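Local coordinates for HD domain protein (Enterococcus faecalis, PDB 4LRL), which probably hydrolyses deoxyribonucleoside triphosphates to deoxynucleosides and triphosphate, as a metal-binding HD-domain enzyme under allosteric control by nucleotides, at residues V378-K383 with K446-Q451; A365-Y370 with S468-N473; I55-N60 with L172-A177. One frame throughout, in Å; residues are numbered along the deposited sequence.

Contact 1 of 3, residues V378-K383 with K446-Q451; sequences VGFNPK and KEMLDQ. With DGT (2'-deoxyguanosine-5'-triphosphate), chain R.
Met448 and Glu447 of a short 3-10 turn meet Val378 and Phe380, which sit on either side of Gly379 just after helix 361-377. The apolar part centres on sulfur: Val378 CG2 lies 3.5 Å from Met448 SD, the two side chains crossing obliquely. Bends at chi2 (-54°) and chi3 (-63°) fold the Met448 chain so that its end approaches the other segment. The same sulfur makes a loose, oblique Met-aromatic contact with Phe380, 5.4 Å from the ring centroid. At the far end of that ring, Phe380 CZ touches Glu447 CG at 3.4 Å; ring and carboxylate planes stand 77° apart. Tyr385 packs edge-to-face with Phe380.

The polar groups look elsewhere. Glu447 OE2 forms a salt bridge with Arg346, and Lys446, its chain extended, sends NZ to O2G of the dGTP gamma-phosphate at 3.3 Å. Lys354 and Arg350 bind the same nucleotide, as does Lys38 of the second subunit. In the backbone, Gly379 closes the helix in a Schellman motif, while Asn381 OD1 caps the next helix by accepting from Lys383 N at 3.0 Å.

The apolar contact thus packs one side of the turn, while its lysine reaches a nucleotide that is probably an allosteric effector.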
loop_
_atom_site.group_PDB
_atom_site.type_symbol
_atom_site.label_atom_id
_atom_site.label_comp_id
_atom_site.label_asym_id
_atom_site.label_seq_id
_atom_site.Cartn_x
_atom_site.Cartn_y
_atom_site.Cartn_z
ATOM N N VAL C 378 1.368 -45.669 20.744
ATOM C CA VAL C 378 2.393 -44.819 21.378
ATOM C C VAL C 378 1.851 -43.953 22.526
ATOM O O VAL C 378 2.611 -43.221 23.152
ATOM C CB VAL C 378 3.214 -43.968 20.354
ATOM C CG1 VAL C 378 3.794 -44.859 19.261
ATOM C CG2 VAL C 378 2.381 -42.824 19.754
ATOM N N GLY C 379 0.548 -44.057 22.807
ATOM C CA GLY C 379 -0.040 -43.440 23.998
ATOM C C GLY C 379 -0.989 -42.272 23.771
ATOM O O GLY C 379 -1.442 -41.644 24.737
ATOM N N PHE C 380 -1.293 -41.969 22.509
ATOM C CA PHE C 380 -2.221 -40.891 22.202
ATOM C C PHE C 380 -3.614 -41.452 21.961
ATOM O O PHE C 380 -3.831 -42.159 20.975
ATOM C CB PHE C 380 -1.775 -40.109 20.964
ATOM C CG PHE C 380 -0.531 -39.291 21.158
ATOM C CD1 PHE C 380 0.672 -39.695 20.595
ATOM C CD2 PHE C 380 -0.570 -38.091 21.865
ATOM C CE1 PHE C 380 1.843 -38.918 20.754
ATOM C CE2 PHE C 380 0.582 -37.310 22.030
ATOM C CZ PHE C 380 1.790 -37.724 21.478
ATOM N N ASN C 381 -4.559 -41.145 22.847
ATOM C CA ASN C 381 -5.939 -41.543 22.613
ATOM C C ASN C 381 -6.438 -40.922 21.289
ATOM O O ASN C 381 -6.474 -39.697 21.155
ATOM C CB ASN C 381 -6.834 -41.159 23.797
ATOM C CG ASN C 381 -8.231 -41.737 23.684
ATOM O OD1 ASN C 381 -8.812 -41.782 22.602
ATOM N ND2 ASN C 381 -8.788 -42.172 24.812
ATOM N N PRO C 382 -6.809 -41.776 20.312
ATOM C CA PRO C 382 -7.171 -41.330 18.954
ATOM C C PRO C 382 -8.425 -40.449 18.897
ATOM O O PRO C 382 -8.571 -39.631 17.982
ATOM C CB PRO C 382 -7.426 -42.644 18.202
ATOM C CG PRO C 382 -6.820 -43.726 19.057
ATOM C CD PRO C 382 -6.919 -43.240 20.459
ATOM N N LYS C 383 -9.321 -40.616 19.863
ATOM C CA LYS C 383 -10.531 -39.803 19.901
ATOM C C LYS C 383 -10.235 -38.313 20.131
ATOM O O LYS C 383 -11.020 -37.461 19.718
ATOM C CB LYS C 383 -11.517 -40.321 20.942
ATOM C CG LYS C 383 -12.079 -41.692 20.636
ATOM C CD LYS C 383 -13.547 -41.797 21.055
ATOM C CE LYS C 383 -14.059 -43.240 21.041
ATOM N NZ LYS C 383 -13.536 -44.012 22.197
ATOM N N LYS C 446 2.026 -34.071 15.808
ATOM C CA LYS C 446 3.304 -33.849 15.142
ATOM C C LYS C 446 4.355 -34.884 15.562
ATOM O O LYS C 446 5.114 -35.382 14.721
ATOM C CB LYS C 446 3.817 -32.428 15.422
ATOM C CG LYS C 446 5.036 -32.038 14.594
ATOM C CD LYS C 446 5.464 -30.578 14.794
ATOM C CE LYS C 446 6.856 -30.351 14.201
ATOM N NZ LYS C 446 7.164 -28.918 13.904
ATOM N N GLU C 447 4.386 -35.216 16.852
ATOM C CA GLU C 447 5.409 -36.134 17.369
ATOM C C GLU C 447 5.379 -37.535 16.745
ATOM O O GLU C 447 6.323 -38.308 16.914
ATOM C CB GLU C 447 5.479 -36.169 18.914
ATOM C CG GLU C 447 4.168 -36.100 19.683
ATOM C CD GLU C 447 3.645 -34.678 19.865
ATOM O OE1 GLU C 447 3.769 -34.130 20.982
ATOM O OE2 GLU C 447 3.102 -34.115 18.892
ATOM N N MET C 448 4.318 -37.836 15.994
ATOM C CA MET C 448 4.235 -39.082 15.232
ATOM C C MET C 448 5.260 -39.124 14.104
ATOM O O MET C 448 5.680 -40.204 13.687
ATOM C CB MET C 448 2.835 -39.289 14.643
ATOM C CG MET C 448 1.733 -39.604 15.653
ATOM S SD MET C 448 2.047 -41.009 16.747
ATOM C CE MET C 448 2.155 -42.369 15.586
ATOM N N LEU C 449 5.652 -37.947 13.615
ATOM C CA LEU C 449 6.553 -37.835 12.472
ATOM C C LEU C 449 8.029 -37.677 12.836
ATOM O O LEU C 449 8.869 -38.402 12.310
ATOM C CB LEU C 449 6.113 -36.697 11.546
ATOM C CG LEU C 449 4.822 -36.902 10.749
ATOM C CD1 LEU C 449 4.508 -35.647 9.944
ATOM C CD2 LEU C 449 4.897 -38.120 9.832
ATOM N N ASP C 450 8.343 -36.736 13.724
ATOM C CA ASP C 450 9.739 -36.403 14.041
ATOM C C ASP C 450 10.284 -37.167 15.250
ATOM O O ASP C 450 9.527 -37.519 16.157
ATOM C CB ASP C 450 9.921 -34.882 14.224
ATOM C CG ASP C 450 8.893 -34.270 15.179
ATOM O OD1 ASP C 450 7.872 -33.737 14.688
ATOM O OD2 ASP C 450 9.102 -34.328 16.412
ATOM N N GLN C 451 11.595 -37.413 15.259
ATOM C CA GLN C 451 12.233 -38.157 16.355
ATOM C C GLN C 451 13.275 -37.363 17.159
ATOM O O GLN C 451 14.384 -37.845 17.399
ATOM C CB GLN C 451 12.815 -39.486 15.849
ATOM C CG GLN C 451 11.762 -40.570 15.636
ATOM C CD GLN C 451 10.826 -40.724 16.830
ATOM O OE1 GLN C 451 9.647 -40.366 16.757
ATOM N NE2 GLN C 451 11.353 -41.242 17.941
HETATM P PG DGT R . 7.086 -26.794 10.601
HETATM O O1G DGT R . 7.331 -26.232 9.211
HETATM O O2G DGT R . 7.380 -28.284 10.714
HETATM O O3G DGT R . 7.659 -25.948 11.726
HETATM O O3B DGT R . 5.495 -26.729 10.879
HETATM P PB DGT R . 4.484 -25.867 9.989
HETATM O O1B DGT R . 3.661 -26.809 9.150
HETATM O O2B DGT R . 5.220 -24.723 9.337
HETATM O O3A DGT R . 3.514 -25.255 11.110
HETATM P PA DGT R . 3.880 -24.072 12.129
HETATM O O1A DGT R . 3.263 -24.452 13.445
HETATM O O2A DGT R . 5.319 -23.669 12.099
HETATM O "O5'" DGT R . 3.000 -22.843 11.565
HETATM C "C5'" DGT R . 2.967 -22.464 10.193
HETATM C "C4'" DGT R . 3.118 -20.950 10.061
HETATM O "O4'" DGT R . 2.358 -20.215 11.035
HETATM C "C3'" DGT R . 4.555 -20.526 10.322
HETATM O "O3'" DGT R . 5.423 -20.806 9.209
HETATM C "C2'" DGT R . 4.409 -19.051 10.675
HETATM C "C1'" DGT R . 2.993 -18.945 11.244
HETATM N N9 DGT R . 2.993 -18.592 12.685
HETATM C C8 DGT R . 2.306 -17.568 13.231
HETATM N N7 DGT R . 2.491 -17.493 14.578
HETATM C C5 DGT R . 3.319 -18.501 14.910
HETATM C C6 DGT R . 3.952 -19.008 16.160
HETATM O O6 DGT R . 3.755 -18.494 17.278
HETATM N N1 DGT R . 4.744 -20.069 16.080
HETATM C C2 DGT R . 5.016 -20.685 14.924
HETATM N N2 DGT R . 5.842 -21.749 14.970
HETATM N N3 DGT R . 4.481 -20.294 13.735
HETATM C C4 DGT R . 3.645 -19.218 13.665
#

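Contact 2 of 3, residues A365-Y370 with S468-N473; sequences AATIAY and SSYIHN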
loop_
_atom_site.group_PDB
_atom_site.type_symbol
_atom_site.label_atom_id
_atom_site.label_comp_id
_atom_site.label_asym_id
_atom_site.label_seq_id
_atom_site.Cartn_x
_atom_site.Cartn_y
_atom_site.Cartn_z
ATOM N N ALA C 365 -10.561 -45.041 4.528
ATOM C CA ALA C 365 -11.133 -45.320 5.842
ATOM C C ALA C 365 -10.379 -46.382 6.650
ATOM O O ALA C 365 -10.028 -46.144 7.807
ATOM C CB ALA C 365 -12.612 -45.692 5.702
ATOM N N ALA C 366 -10.146 -47.549 6.042
ATOM C CA ALA C 366 -9.440 -48.636 6.724
ATOM C C ALA C 366 -7.997 -48.248 7.101
ATOM O O ALA C 366 -7.480 -48.690 8.140
ATOM C CB ALA C 366 -9.459 -49.896 5.891
ATOM N N THR C 367 -7.368 -47.420 6.266
ATOM C CA THR C 367 -6.002 -46.985 6.517
ATOM C C THR C 367 -5.954 -46.010 7.682
ATOM O O THR C 367 -5.072 -46.111 8.544
ATOM C CB THR C 367 -5.353 -46.371 5.256
ATOM O OG1 THR C 367 -5.108 -47.405 4.304
ATOM C CG2 THR C 367 -4.022 -45.695 5.577
ATOM N N ILE C 368 -6.895 -45.070 7.710
ATOM C CA ILE C 368 -6.982 -44.106 8.803
ATOM C C ILE C 368 -7.176 -44.845 10.131
ATOM O O ILE C 368 -6.544 -44.511 11.124
ATOM C CB ILE C 368 -8.097 -43.046 8.543
ATOM C CG1 ILE C 368 -7.608 -42.006 7.533
ATOM C CG2 ILE C 368 -8.535 -42.338 9.836
ATOM C CD1 ILE C 368 -8.715 -41.212 6.866
ATOM N N ALA C 369 -8.026 -45.867 10.132
ATOM C CA ALA C 369 -8.247 -46.666 11.336
ATOM C C ALA C 369 -6.942 -47.301 11.841
ATOM O O ALA C 369 -6.675 -47.303 13.044
ATOM C CB ALA C 369 -9.319 -47.711 11.098
ATOM N N TYR C 370 -6.133 -47.801 10.902
ATOM C CA TYR C 370 -4.835 -48.389 11.199
ATOM C C TYR C 370 -3.873 -47.348 11.796
ATOM O O TYR C 370 -3.265 -47.596 12.832
ATOM C CB TYR C 370 -4.253 -49.077 9.950
ATOM C CG TYR C 370 -2.865 -49.650 10.145
ATOM C CD1 TYR C 370 -1.766 -49.077 9.521
ATOM C CD2 TYR C 370 -2.650 -50.746 10.981
ATOM C CE1 TYR C 370 -0.482 -49.586 9.710
ATOM C CE2 TYR C 370 -1.375 -51.263 11.176
ATOM C CZ TYR C 370 -0.299 -50.679 10.534
ATOM O OH TYR C 370 0.961 -51.182 10.724
ATOM N N SER C 468 5.111 -43.041 9.674
ATOM C CA SER C 468 5.718 -42.088 8.735
ATOM C C SER C 468 5.615 -42.523 7.282
ATOM O O SER C 468 5.457 -41.686 6.396
ATOM C CB SER C 468 7.196 -41.850 9.075
ATOM O OG SER C 468 7.349 -41.343 10.389
ATOM N N SER C 469 5.706 -43.832 7.043
ATOM C CA SER C 469 5.664 -44.386 5.686
ATOM C C SER C 469 4.306 -44.180 4.992
ATOM O O SER C 469 4.194 -44.375 3.777
ATOM C CB SER C 469 6.048 -45.867 5.695
ATOM O OG SER C 469 5.127 -46.626 6.462
ATOM N N TYR C 470 3.297 -43.766 5.762
ATOM C CA TYR C 470 1.966 -43.462 5.230
ATOM C C TYR C 470 1.744 -41.974 4.905
ATOM O O TYR C 470 0.705 -41.613 4.337
ATOM C CB TYR C 470 0.881 -43.947 6.195
ATOM C CG TYR C 470 0.691 -45.448 6.170
ATOM C CD1 TYR C 470 1.379 -46.276 7.061
ATOM C CD2 TYR C 470 -0.159 -46.042 5.237
ATOM C CE1 TYR C 470 1.214 -47.658 7.028
ATOM C CE2 TYR C 470 -0.334 -47.419 5.196
ATOM C CZ TYR C 470 0.353 -48.220 6.095
ATOM O OH TYR C 470 0.181 -49.583 6.049
ATOM N N ILE C 471 2.711 -41.125 5.267
ATOM C CA ILE C 471 2.608 -39.681 5.039
ATOM C C ILE C 471 3.669 -39.233 4.047
ATOM O O ILE C 471 4.863 -39.264 4.348
ATOM C CB ILE C 471 2.761 -38.851 6.345
ATOM C CG1 ILE C 471 1.827 -39.358 7.453
ATOM C CG2 ILE C 471 2.561 -37.352 6.060
ATOM C CD1 ILE C 471 0.348 -39.378 7.087
ATOM N N HIS C 472 3.217 -38.798 2.875
ATOM C CA HIS C 472 4.104 -38.505 1.765
ATOM C C HIS C 472 3.583 -37.315 0.953
ATOM O O HIS C 472 2.432 -37.315 0.501
ATOM C CB HIS C 472 4.240 -39.755 0.887
ATOM C CG HIS C 472 5.347 -39.682 -0.117
ATOM N ND1 HIS C 472 6.678 -39.731 0.237
ATOM C CD2 HIS C 472 5.319 -39.584 -1.468
ATOM C CE1 HIS C 472 7.425 -39.649 -0.851
ATOM N NE2 HIS C 472 6.625 -39.562 -1.900
ATOM N N ASN C 473 4.439 -36.309 0.770
ATOM C CA ASN C 473 4.085 -35.083 0.039
ATOM C C ASN C 473 2.830 -34.396 0.600
ATOM O O ASN C 473 1.955 -33.973 -0.156
ATOM C CB ASN C 473 3.916 -35.378 -1.460
ATOM C CG ASN C 473 5.208 -35.804 -2.122
ATOM O OD1 ASN C 473 6.295 -35.551 -1.605
ATOM N ND2 ASN C 473 5.098 -36.446 -3.281
#
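Tyr370 and Tyr470 come together through different first torsions: in Tyr370, chi1 of 177° sets CG opposite the backbone N, whereas in Tyr470, chi1 of -75° turns CG to the side opposite its carbonyl carbon. The two side chains then cross at about a right angle. Tyr370 CE1 comes to 3.7 Å from Tyr470 CE1, which arrives at the edge of the Tyr370 ring, in its plane. The rings are neither stacked nor set squarely edge-to-face; their planes meet at 63° and their centroids are 5.8 Å apart. Tyr470 OH is also 3.7 Å from Tyr370 CE1, but well off the plane of the Tyr370 ring. Farther round the Tyr470 ring, the methyl of Thr367 adds a second apolar touch, its CG2 lying 3.9 Å from Tyr470 CD2 and coming obliquely to the ring.

Thr367 and Tyr370 sit three residues apart, almost one turn, on helix 361-377, and both direct their CB toward the other segment. Tyr470 belongs to the type I beta turn from Ser468 to Ile471, closed by Ile471 N to Ser468 O at 3.0 Å, which leads from helix 461-468 into the two-stranded antiparallel sheet of 471-472 and 475-476. The contact therefore ties a long helix to the start of the C-terminal hairpin at the protein surface.

The Tyr370 hydroxyl is hydrogen-bonded to Glu466, and the Tyr470 ring has a cation-pi partner in Lys479. Beyond the turn, His472 NE2 hydrogen-bonds Asp416 of the third subunit, so the hairpin also takes part in the assembly.

Contact 3 of 3, residues I55-N60 with L172-A177; sequences ILDLIN and LNRVSA. With DGT (2'-deoxyguanosine-5'-triphosphate), chain O.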
loop_
_atom_site.group_PDB
_atom_site.type_symbol
_atom_site.label_atom_id
_atom_site.label_comp_id
_atom_site.label_asym_id
_atom_site.label_seq_id
_atom_site.Cartn_x
_atom_site.Cartn_y
_atom_site.Cartn_z
ATOM N N ILE C 55 -28.201 4.479 16.419
ATOM C CA ILE C 55 -26.976 3.770 16.074
ATOM C C ILE C 55 -25.922 3.943 17.171
ATOM O O ILE C 55 -25.302 2.964 17.588
ATOM C CB ILE C 55 -26.426 4.216 14.689
ATOM C CG1 ILE C 55 -27.466 3.971 13.581
ATOM C CG2 ILE C 55 -25.079 3.541 14.381
ATOM C CD1 ILE C 55 -27.926 2.518 13.414
ATOM N N LEU C 56 -25.739 5.176 17.648
ATOM C CA LEU C 56 -24.786 5.431 18.720
ATOM C C LEU C 56 -25.134 4.617 19.967
ATOM O O LEU C 56 -24.253 4.008 20.588
ATOM C CB LEU C 56 -24.704 6.920 19.056
ATOM C CG LEU C 56 -23.698 7.267 20.168
ATOM C CD1 LEU C 56 -22.275 6.909 19.765
ATOM C CD2 LEU C 56 -23.789 8.716 20.574
ATOM N N ASP C 57 -26.424 4.605 20.310
ATOM C CA ASP C 57 -26.913 3.835 21.455
ATOM C C ASP C 57 -26.696 2.333 21.274
ATOM O O ASP C 57 -26.341 1.633 22.226
ATOM C CB ASP C 57 -28.396 4.116 21.715
ATOM C CG ASP C 57 -28.646 5.502 22.276
ATOM O OD1 ASP C 57 -27.693 6.154 22.755
ATOM O OD2 ASP C 57 -29.813 5.936 22.244
ATOM N N LEU C 58 -26.913 1.838 20.059
ATOM C CA LEU C 58 -26.706 0.416 19.791
ATOM C C LEU C 58 -25.238 0.041 19.951
ATOM O O LEU C 58 -24.926 -0.979 20.570
ATOM C CB LEU C 58 -27.237 0.017 18.412
ATOM C CG LEU C 58 -28.761 -0.135 18.277
ATOM C CD1 LEU C 58 -29.137 -0.367 16.815
ATOM C CD2 LEU C 58 -29.330 -1.252 19.159
ATOM N N ILE C 59 -24.346 0.880 19.415
ATOM C CA ILE C 59 -22.902 0.683 19.543
ATOM C C ILE C 59 -22.495 0.646 21.005
ATOM O O ILE C 59 -21.699 -0.186 21.415
ATOM C CB ILE C 59 -22.110 1.797 18.799
ATOM C CG1 ILE C 59 -22.299 1.641 17.284
ATOM C CG2 ILE C 59 -20.620 1.786 19.206
ATOM C CD1 ILE C 59 -21.782 2.791 16.454
ATOM N N ASN C 60 -23.075 1.552 21.785
ATOM C CA ASN C 60 -22.767 1.692 23.195
ATOM C C ASN C 60 -23.401 0.625 24.082
ATOM O O ASN C 60 -23.027 0.501 25.253
ATOM C CB ASN C 60 -23.161 3.092 23.682
ATOM C CG ASN C 60 -22.145 4.152 23.296
ATOM O OD1 ASN C 60 -20.991 3.846 22.974
ATOM N ND2 ASN C 60 -22.565 5.413 23.340
ATOM N N LEU C 172 -34.225 -0.644 20.379
ATOM C CA LEU C 172 -34.991 -0.907 19.180
ATOM C C LEU C 172 -36.497 -0.736 19.392
ATOM O O LEU C 172 -37.183 -0.152 18.559
ATOM C CB LEU C 172 -34.663 -2.305 18.643
ATOM C CG LEU C 172 -33.226 -2.559 18.161
ATOM C CD1 LEU C 172 -33.062 -4.022 17.784
ATOM C CD2 LEU C 172 -32.806 -1.651 16.994
ATOM N N ASN C 173 -36.997 -1.244 20.512
ATOM C CA ASN C 173 -38.414 -1.140 20.860
ATOM C C ASN C 173 -38.807 0.306 21.181
ATOM O O ASN C 173 -39.955 0.696 21.018
ATOM C CB ASN C 173 -38.727 -2.078 22.026
ATOM C CG ASN C 173 -40.159 -1.979 22.500
ATOM O OD1 ASN C 173 -41.085 -2.480 21.858
ATOM N ND2 ASN C 173 -40.345 -1.347 23.646
ATOM N N ARG C 174 -37.830 1.093 21.620
ATOM C CA ARG C 174 -37.993 2.526 21.801
ATOM C C ARG C 174 -38.135 3.242 20.452
ATOM O O ARG C 174 -38.753 4.304 20.383
ATOM C CB ARG C 174 -36.815 3.089 22.598
ATOM C CG ARG C 174 -36.974 4.513 23.078
ATOM C CD ARG C 174 -35.698 4.991 23.741
ATOM N NE ARG C 174 -35.638 6.450 23.816
ATOM C CZ ARG C 174 -34.562 7.135 24.200
ATOM N NH1 ARG C 174 -33.450 6.497 24.549
ATOM N NH2 ARG C 174 -34.599 8.461 24.236
ATOM N N VAL C 175 -37.579 2.667 19.383
ATOM C CA VAL C 175 -37.831 3.190 18.032
ATOM C C VAL C 175 -39.329 3.099 17.745
ATOM O O VAL C 175 -39.979 4.102 17.437
ATOM C CB VAL C 175 -37.040 2.427 16.933
ATOM C CG1 VAL C 175 -37.424 2.932 15.539
ATOM C CG2 VAL C 175 -35.530 2.539 17.153
ATOM N N SER C 176 -39.858 1.881 17.847
ATOM C CA SER C 176 -41.295 1.613 17.829
ATOM C C SER C 176 -41.525 0.165 18.266
ATOM O O SER C 176 -40.637 -0.686 18.114
ATOM C CB SER C 176 -41.901 1.866 16.444
ATOM O OG SER C 176 -41.355 1.004 15.465
ATOM N N ALA C 177 -42.713 -0.104 18.805
ATOM C CA ALA C 177 -43.068 -1.431 19.330
ATOM C C ALA C 177 -42.684 -2.605 18.413
ATOM O O ALA C 177 -42.187 -3.627 18.885
ATOM C CB ALA C 177 -44.561 -1.483 19.677
HETATM P PG DGT O . -19.483 12.181 24.047
HETATM O O1G DGT O . -20.349 12.333 25.281
HETATM O O2G DGT O . -19.959 11.135 23.065
HETATM O O3G DGT O . -19.106 13.511 23.423
HETATM O O3B DGT O . -18.113 11.558 24.629
HETATM P PB DGT O . -16.717 11.707 23.837
HETATM O O1B DGT O . -16.993 11.976 22.381
HETATM O O2B DGT O . -15.837 12.660 24.617
HETATM O O3A DGT O . -16.069 10.236 24.026
HETATM P PA DGT O . -16.720 8.870 23.476
HETATM O O1A DGT O . -17.953 9.129 22.669
HETATM O O2A DGT O . -16.800 7.891 24.620
HETATM O "O5'" DGT O . -15.571 8.363 22.469
HETATM C "C5'" DGT O . -14.914 9.279 21.590
HETATM C "C4'" DGT O . -13.964 8.538 20.659
HETATM O "O4'" DGT O . -13.984 7.138 20.933
HETATM C "C3'" DGT O . -14.386 8.705 19.206
HETATM O "O3'" DGT O . -13.246 9.110 18.429
HETATM C "C2'" DGT O . -14.882 7.340 18.759
HETATM C "C1'" DGT O . -14.147 6.411 19.713
HETATM N N9 DGT O . -14.826 5.117 19.984
HETATM C C8 DGT O . -14.319 3.911 19.679
HETATM N N7 DGT O . -15.146 2.909 20.059
HETATM C C5 DGT O . -16.213 3.484 20.626
HETATM C C6 DGT O . -17.462 2.998 21.242
HETATM O O6 DGT O . -17.686 1.771 21.314
HETATM N N1 DGT O . -18.321 3.914 21.714
HETATM C C2 DGT O . -18.082 5.243 21.647
HETATM N N2 DGT O . -18.997 6.103 22.145
HETATM N N3 DGT O . -16.950 5.757 21.095
HETATM C C4 DGT O . -16.000 4.937 20.576
#
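Helix 53-60 and the end of helix 167-175 come closest at Leu58 and Leu172, whose CA atoms are 8.4 Å apart. The leucines meet through their methyl branches: Leu58 CD1 is 3.9 Å from Leu172 CD2, and Leu58 CD2 lies 4.1 Å from that same Leu172 CD2. One methyl thus sits against both branches of its partner, and the side chains cross at about a right angle. In Leu172 the CB does not itself face helix 53-60; with chi1 -64° and chi2 175°, CD1 runs on anti to CA and the other branch, CD2, is the one turned to Leu58. Val168 and Ile171 also pack on Leu58, Cys129 and Leu132 reach it from helix 124-133, and Val183 of helix 179-187 touches Leu172, so the pair is buried in helical packing.

Nearer the surface, Asp57 OD2 and Arg174 NH1 stand 4.3 Å apart, too far for a salt bridge. The carboxylate oxygen lies well out of the guanidinium plane, and no N-H points at it. Tyr29 contacts both: its hydroxyl hydrogen-bonds Asp57 OD2 and its ring has a cation-pi contact with Arg174.

Away from helix 167-175, Asn60 OD1 accepts from both N1 and N2 of dGTP, at 3.0 and 3.1 Å. Ile59 CG2 approaches O6 of the same base at 3.6 Å. A carbonyl oxygen facing two adjacent N-H donors matches the Watson-Crick edge of guanine, so this helix joins hydrophobic packing with the HD-domain region on one side to recognition of the guanine base on another.

How the contacts relate
Contacts 1 and 2 are neighbours, their centres about 13 Å apart, and they touch where Leu449 CD2 lies 4.1 Å from Ile471 CG1. Helix 361-377 supplies one segment of contact 2 and runs out just ahead of the Gly379 turn of contact 1. Contact 3 lies on the opposite side of the chain's centre, its centre about 53 and 56 Å from those of contacts 1 and 2. Contact 2 is a surface meeting of aromatic rings, whereas contacts 1 and 3 are partly buried, around methionine sulfur in one and leucine methyls in the other. Each also reaches a different dGTP molecule, contact 1 at the gamma-phosphate through lysine, contact 3 at the base through asparagine; such sites combine residues of two subunits.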